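PDB 1UV4: extracellular endo-alpha-(1->5)-L-arabinanase 1 from Bacillus subtilis, which hydrolyses internal alpha-1,5 linkages between L-arabinofuranosyl units of linear and sugar-beet arabinan, an endo-acting step in the breakdown of plant cell walls. Local coordinates for residues R35-L40 and L87-S92; S126-A131 and G154-K159. All coordinates share one frame; numbering follows the deposited sequence.

Contact 1 (R35-L40 and L87-S92); sequences RGLRVL and LYYSVS
Leu37 reaches across to Leu87 and Tyr89 with a single methyl, CD1, which makes every close approach between the two segments. Toward Leu87 the meeting is tip to tip: the two leucine side chains extend from their own backbones toward each other, and Leu37 CD1 ends 4.0 Å from Leu87 CD2. Toward Tyr89 the same methyl arrives crosswise, the two side chains lying at about a right angle, and it rests 3.8 Å from Tyr89 CB, low on the side chain and oblique to the ring. In Leu37, CB already points at the other segment, and CG, anti to the carbonyl carbon (chi1 -64°), continues that way and brings CD1 to the gap. In Tyr89, CG sits between the backbone N and the carbonyl carbon (chi1 62°); CB still faces Leu37, while the ring leads off to meet Phe55, and its OH is hydrogen-bonded to Trp62 NE1. Segment 35-40 runs into strand 37-42, the third of one four-stranded antiparallel sheet, and Leu87 and Tyr89 lie on strand 84-91, the second of the next, so the contact packs two successive blades of the GH43 beta-propeller face against face. No hydrogen bond joins the segments, and the nearest CA atoms, those of Leu37 and Tyr89, are 8.3 Å apart, a spacing bridged by side chains alone. All three touching residues are buried, and Pro76 of strand 74-81 lies against both leucines. Beside Leu37, the backbone of Gly36 is hydrogen-bonded to Gln71 and Gln73, which ties the segment to the stretch leading into strand 74-81. The side chain of Leu87 comes within about 6 Å of that of Asp77, a ligand of the calcium ion.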
loop_
_atom_site.group_PDB
_atom_site.type_symbol
_atom_site.label_atom_id
_atom_site.label_comp_id
_atom_site.label_asym_id
_atom_site.label_seq_id
_atom_site.Cartn_x
_atom_site.Cartn_y
_atom_site.Cartn_z
ATOM N N ARG A 35 -0.367 -19.124 4.123
ATOM C CA ARG A 35 -1.614 -18.551 3.649
ATOM C C ARG A 35 -1.898 -17.242 4.305
ATOM O O ARG A 35 -1.603 -17.072 5.483
ATOM C CB ARG A 35 -2.789 -19.511 3.938
ATOM C CG ARG A 35 -2.667 -20.850 3.213
ATOM C CD ARG A 35 -3.914 -21.720 3.391
ATOM N NE ARG A 35 -3.759 -23.073 2.839
ATOM C CZ ARG A 35 -3.472 -24.169 3.553
ATOM N NH1 ARG A 35 -3.377 -24.133 4.881
ATOM N NH2 ARG A 35 -3.315 -25.348 2.941
ATOM N N GLY A 36 -2.510 -16.328 3.561
ATOM C CA GLY A 36 -3.089 -15.140 4.140
ATOM C C GLY A 36 -2.204 -13.925 4.268
ATOM O O GLY A 36 -1.293 -13.706 3.449
ATOM N N LEU A 37 -2.534 -13.120 5.274
ATOM C CA LEU A 37 -1.927 -11.825 5.541
ATOM C C LEU A 37 -1.224 -11.872 6.885
ATOM O O LEU A 37 -1.768 -12.387 7.875
ATOM C CB LEU A 37 -2.956 -10.717 5.589
ATOM C CG LEU A 37 -3.649 -10.494 4.274
ATOM C CD1 LEU A 37 -4.930 -9.671 4.492
ATOM C CD2 LEU A 37 -2.716 -9.846 3.297
ATOM N N ARG A 38 -0.026 -11.284 6.930
ATOM C CA ARG A 38 0.817 -11.217 8.125
ATOM C C ARG A 38 0.370 -10.114 9.053
ATOM O O ARG A 38 0.070 -8.977 8.610
ATOM C CB ARG A 38 2.228 -10.970 7.691
ATOM C CG ARG A 38 3.282 -10.937 8.802
ATOM C CD ARG A 38 4.644 -11.247 8.313
ATOM N NE ARG A 38 5.790 -11.006 9.191
ATOM C CZ ARG A 38 6.312 -11.895 10.007
ATOM N NH1 ARG A 38 5.758 -13.086 10.172
ATOM N NH2 ARG A 38 7.419 -11.586 10.655
ATOM N N VAL A 39 0.295 -10.459 10.346
ATOM C CA VAL A 39 -0.167 -9.524 11.392
ATOM C C VAL A 39 0.856 -9.487 12.535
ATOM O O VAL A 39 1.214 -10.525 13.092
ATOM C CB VAL A 39 -1.536 -9.942 11.988
ATOM C CG1 VAL A 39 -1.961 -8.945 13.052
ATOM C CG2 VAL A 39 -2.609 -10.064 10.865
ATOM N N LEU A 40 1.293 -8.272 12.863
ATOM C CA LEU A 40 2.192 -8.002 13.966
ATOM C C LEU A 40 1.509 -7.074 14.987
ATOM O O LEU A 40 0.713 -6.251 14.628
ATOM C CB LEU A 40 3.458 -7.306 13.488
ATOM C CG LEU A 40 4.279 -7.970 12.374
ATOM C CD1 LEU A 40 5.548 -7.112 12.196
ATOM C CD2 LEU A 40 4.655 -9.361 12.731
ATOM N N LEU A 87 -10.381 -3.529 5.510
ATOM C CA LEU A 87 -9.153 -4.176 5.156
ATOM C C LEU A 87 -9.194 -4.533 3.672
ATOM O O LEU A 87 -9.950 -5.437 3.295
ATOM C CB LEU A 87 -8.959 -5.466 6.017
ATOM C CG LEU A 87 -7.734 -6.334 5.696
ATOM C CD1 LEU A 87 -6.459 -5.529 5.870
ATOM C CD2 LEU A 87 -7.673 -7.586 6.559
ATOM N N TYR A 88 -8.484 -3.764 2.841
ATOM C CA TYR A 88 -8.344 -4.085 1.423
ATOM C C TYR A 88 -7.071 -4.945 1.302
ATOM O O TYR A 88 -6.090 -4.740 2.031
ATOM C CB TYR A 88 -8.241 -2.834 0.560
ATOM C CG TYR A 88 -9.530 -2.036 0.509
ATOM C CD1 TYR A 88 -9.837 -1.099 1.477
ATOM C CD2 TYR A 88 -10.444 -2.215 -0.501
ATOM C CE1 TYR A 88 -11.015 -0.381 1.446
ATOM C CE2 TYR A 88 -11.612 -1.470 -0.547
ATOM C CZ TYR A 88 -11.917 -0.590 0.443
ATOM O OH TYR A 88 -13.064 0.115 0.386
ATOM N N TYR A 89 -7.028 -5.878 0.368
ATOM C CA TYR A 89 -5.864 -6.759 0.231
ATOM C C TYR A 89 -5.824 -7.273 -1.214
ATOM O O TYR A 89 -6.814 -7.177 -1.935
ATOM C CB TYR A 89 -5.929 -7.903 1.261
ATOM C CG TYR A 89 -7.137 -8.748 1.036
ATOM C CD1 TYR A 89 -8.359 -8.421 1.608
ATOM C CD2 TYR A 89 -7.097 -9.835 0.184
ATOM C CE1 TYR A 89 -9.483 -9.154 1.344
ATOM C CE2 TYR A 89 -8.176 -10.558 -0.083
ATOM C CZ TYR A 89 -9.402 -10.236 0.489
ATOM O OH TYR A 89 -10.533 -11.000 0.214
ATOM N N SER A 90 -4.719 -7.923 -1.580
ATOM C CA SER A 90 -4.485 -8.339 -2.962
ATOM C C SER A 90 -4.403 -9.859 -3.052
ATOM O O SER A 90 -3.762 -10.520 -2.215
ATOM C CB SER A 90 -3.154 -7.787 -3.526
ATOM O OG SER A 90 -2.926 -6.464 -3.122
ATOM N N VAL A 91 -5.061 -10.426 -4.072
ATOM C CA VAL A 91 -4.962 -11.832 -4.400
ATOM C C VAL A 91 -4.299 -11.917 -5.787
ATOM O O VAL A 91 -4.816 -11.355 -6.717
ATOM C CB VAL A 91 -6.384 -12.440 -4.492
ATOM C CG1 VAL A 91 -6.312 -13.883 -4.888
ATOM C CG2 VAL A 91 -7.147 -12.224 -3.198
ATOM N N SER A 92 -3.170 -12.596 -5.908
ATOM C CA SER A 92 -2.465 -12.570 -7.192
ATOM C C SER A 92 -1.471 -13.698 -7.239
ATOM O O SER A 92 -1.460 -14.588 -6.391
ATOM C CB SER A 92 -1.789 -11.194 -7.296
ATOM O OG SER A 92 -1.180 -10.983 -8.555
#

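Contact 2 (S126-A131 and G154-K159); sequences SNNYNA and GIKLTK. With EDO (1,2-ethanediol), chain F.
Tyr129 and Lys156 make the apolar part of the contact, their side chains crossing at about a right angle. Lys156 CE lies 3.8 Å from Tyr129 CB, with Lys156 CG 4.1 Å from the same atom, so the lysine's methylene chain passes the root of the tyrosine, oblique to the ring. A bend at chi2 (-56°) makes the chain run alongside Tyr129 CB rather than end on it, with CG and CE nearer than CD. One face of the Tyr129 ring is covered by Asn127 CB, 3.9 Å above the plane and over its centre.

The polar links are indirect. A water accepts from Asn130 N at 2.9 Å and lies 2.8 Å from Gly154 O, to which it can donate. Lys156 NZ donates to O2 of a 1,2-ethanediol molecule (3.1 Å), probably a crystallisation additive, and also bonds to Ser153 OG and Ser173 OG; Asn128 OD1 stays 4.4 Å from Lys156 NZ.

Asn130 and Ala131 belong, by similarity, to the substrate-binding site, so this packing joins a binding loop to the blade strand 155-160. With the hydroxyls of Ser153 and Ser173 as protein partners, and a diol that probably takes a place water would fill, the ammonium is probably held by neutral oxygens rather than by a carboxylate of 126-131.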
loop_
_atom_site.group_PDB
_atom_site.type_symbol
_atom_site.label_atom_id
_atom_site.label_comp_id
_atom_site.label_asym_id
_atom_site.label_seq_id
_atom_site.Cartn_x
_atom_site.Cartn_y
_atom_site.Cartn_z
ATOM N N SER A 126 -5.968 -8.880 -20.189
ATOM C CA SER A 126 -6.541 -7.910 -21.122
ATOM C C SER A 126 -6.521 -6.466 -20.636
ATOM O O SER A 126 -6.732 -5.549 -21.451
ATOM C CB SER A 126 -7.962 -8.310 -21.446
ATOM O OG SER A 126 -7.884 -9.549 -22.172
ATOM N N ASN A 127 -6.222 -6.263 -19.359
ATOM C CA ASN A 127 -6.109 -4.914 -18.809
ATOM C C ASN A 127 -4.679 -4.416 -18.897
ATOM O O ASN A 127 -3.720 -5.196 -18.899
ATOM C CB ASN A 127 -6.559 -4.872 -17.360
ATOM C CG ASN A 127 -8.032 -5.212 -17.199
ATOM O OD1 ASN A 127 -8.380 -6.268 -16.639
ATOM N ND2 ASN A 127 -8.906 -4.381 -17.731
ATOM N N ASN A 128 -4.547 -3.102 -19.013
ATOM C CA ASN A 128 -3.259 -2.412 -18.976
ATOM C C ASN A 128 -2.847 -1.971 -17.538
ATOM O O ASN A 128 -2.174 -0.968 -17.348
ATOM C CB ASN A 128 -3.280 -1.185 -19.955
ATOM C CG ASN A 128 -4.185 0.023 -19.442
ATOM O OD1 ASN A 128 -4.985 -0.100 -18.490
ATOM N ND2 ASN A 128 -4.023 1.195 -20.081
ATOM N N TYR A 129 -3.308 -2.709 -16.527
ATOM C CA TYR A 129 -2.989 -2.424 -15.107
ATOM C C TYR A 129 -3.112 -3.716 -14.308
ATOM O O TYR A 129 -3.588 -4.723 -14.807
ATOM C CB TYR A 129 -3.927 -1.365 -14.515
ATOM C CG TYR A 129 -5.404 -1.667 -14.609
ATOM C CD1 TYR A 129 -6.064 -2.505 -13.708
ATOM C CD2 TYR A 129 -6.149 -1.085 -15.625
ATOM C CE1 TYR A 129 -7.459 -2.727 -13.821
ATOM C CE2 TYR A 129 -7.460 -1.298 -15.762
ATOM C CZ TYR A 129 -8.124 -2.126 -14.883
ATOM O OH TYR A 129 -9.498 -2.265 -15.036
ATOM N N ASN A 130 -2.662 -3.646 -13.074
ATOM C CA ASN A 130 -2.654 -4.791 -12.157
ATOM C C ASN A 130 -3.395 -4.394 -10.890
ATOM O O ASN A 130 -3.027 -3.441 -10.204
ATOM C CB ASN A 130 -1.221 -5.196 -11.829
ATOM C CG ASN A 130 -1.134 -6.498 -11.072
ATOM O OD1 ASN A 130 -2.097 -7.256 -10.982
ATOM N ND2 ASN A 130 0.094 -6.841 -10.614
ATOM N N ALA A 131 -4.446 -5.146 -10.578
ATOM C CA ALA A 131 -5.276 -4.879 -9.399
ATOM C C ALA A 131 -4.680 -5.476 -8.128
ATOM O O ALA A 131 -5.178 -6.455 -7.570
ATOM C CB ALA A 131 -6.708 -5.425 -9.587
ATOM N N GLY A 154 0.480 1.563 -14.609
ATOM C CA GLY A 154 0.716 2.213 -13.325
ATOM C C GLY A 154 -0.436 2.304 -12.350
ATOM O O GLY A 154 -1.247 1.424 -12.208
ATOM N N ILE A 155 -0.508 3.456 -11.693
ATOM C CA ILE A 155 -1.416 3.715 -10.586
ATOM C C ILE A 155 -2.740 4.299 -11.030
ATOM O O ILE A 155 -2.802 5.249 -11.811
ATOM C CB ILE A 155 -0.744 4.658 -9.600
ATOM C CG1 ILE A 155 0.664 4.117 -9.259
ATOM C CG2 ILE A 155 -1.582 4.833 -8.321
ATOM C CD1 ILE A 155 0.756 2.774 -8.697
ATOM N N LYS A 156 -3.797 3.628 -10.534
ATOM C CA LYS A 156 -5.178 3.963 -10.854
ATOM C C LYS A 156 -5.897 4.432 -9.595
ATOM O O LYS A 156 -5.463 4.157 -8.493
ATOM C CB LYS A 156 -5.886 2.766 -11.426
ATOM C CG LYS A 156 -5.192 2.095 -12.633
ATOM C CD LYS A 156 -4.926 3.042 -13.784
ATOM C CE LYS A 156 -4.118 2.407 -14.863
ATOM N NZ LYS A 156 -3.929 3.350 -16.002
ATOM N N LEU A 157 -7.029 5.081 -9.822
ATOM C CA LEU A 157 -7.843 5.699 -8.776
ATOM C C LEU A 157 -9.334 5.616 -9.128
ATOM O O LEU A 157 -9.708 5.902 -10.232
ATOM C CB LEU A 157 -7.431 7.145 -8.595
ATOM C CG LEU A 157 -8.202 7.985 -7.596
ATOM C CD1 LEU A 157 -7.854 7.596 -6.194
ATOM C CD2 LEU A 157 -7.961 9.489 -7.855
ATOM N N THR A 158 -10.145 5.179 -8.159
ATOM C CA THR A 158 -11.580 5.208 -8.307
ATOM C C THR A 158 -12.209 5.755 -7.019
ATOM O O THR A 158 -11.745 5.494 -5.913
ATOM C CB THR A 158 -12.144 3.799 -8.628
ATOM O OG1 THR A 158 -13.570 3.839 -8.732
ATOM C CG2 THR A 158 -11.806 2.814 -7.520
ATOM N N LYS A 159 -13.324 6.424 -7.201
ATOM C CA LYS A 159 -14.182 6.800 -6.079
ATOM C C LYS A 159 -14.810 5.514 -5.565
ATOM O O LYS A 159 -14.974 4.502 -6.302
ATOM C CB LYS A 159 -15.256 7.810 -6.499
ATOM C CG LYS A 159 -16.038 8.460 -5.352
ATOM C CD LYS A 159 -16.849 9.668 -5.864
ATOM C CE LYS A 159 -17.853 10.132 -4.828
ATOM N NZ LYS A 159 -17.238 10.715 -3.662
HETATM C C1 EDO F . -8.249 5.074 -17.087
HETATM O O1 EDO F . -7.585 6.313 -16.933
HETATM C C2 EDO F . -7.560 4.030 -16.246
HETATM O O2 EDO F . -6.793 3.199 -17.082
HETATM O O HOH W 1 -0.980 -1.308 -12.591
#

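After strand 4-8, which pairs with the C-terminal strand 276-283 and closes the propeller, the chain builds the blade that holds strand 37-42, then crosses to the next sheet, where strand 84-91 packs side chains against segment 35-40; contact 1 closes this excursion of 46 residues and joins successive blades. Strands 99-106 and 115-123 complete that sheet before the loop segment 126-131. Strands 135-138 and 144-148 follow, and contact 2 closes a shorter loop of 22 residues between 126-131 and strand 155-160 of the following blade. The two closures run in series, neither nested nor crossed. The centres of contact 1 and contact 2 are about 19 Å apart, their nearest atoms about 5 Å.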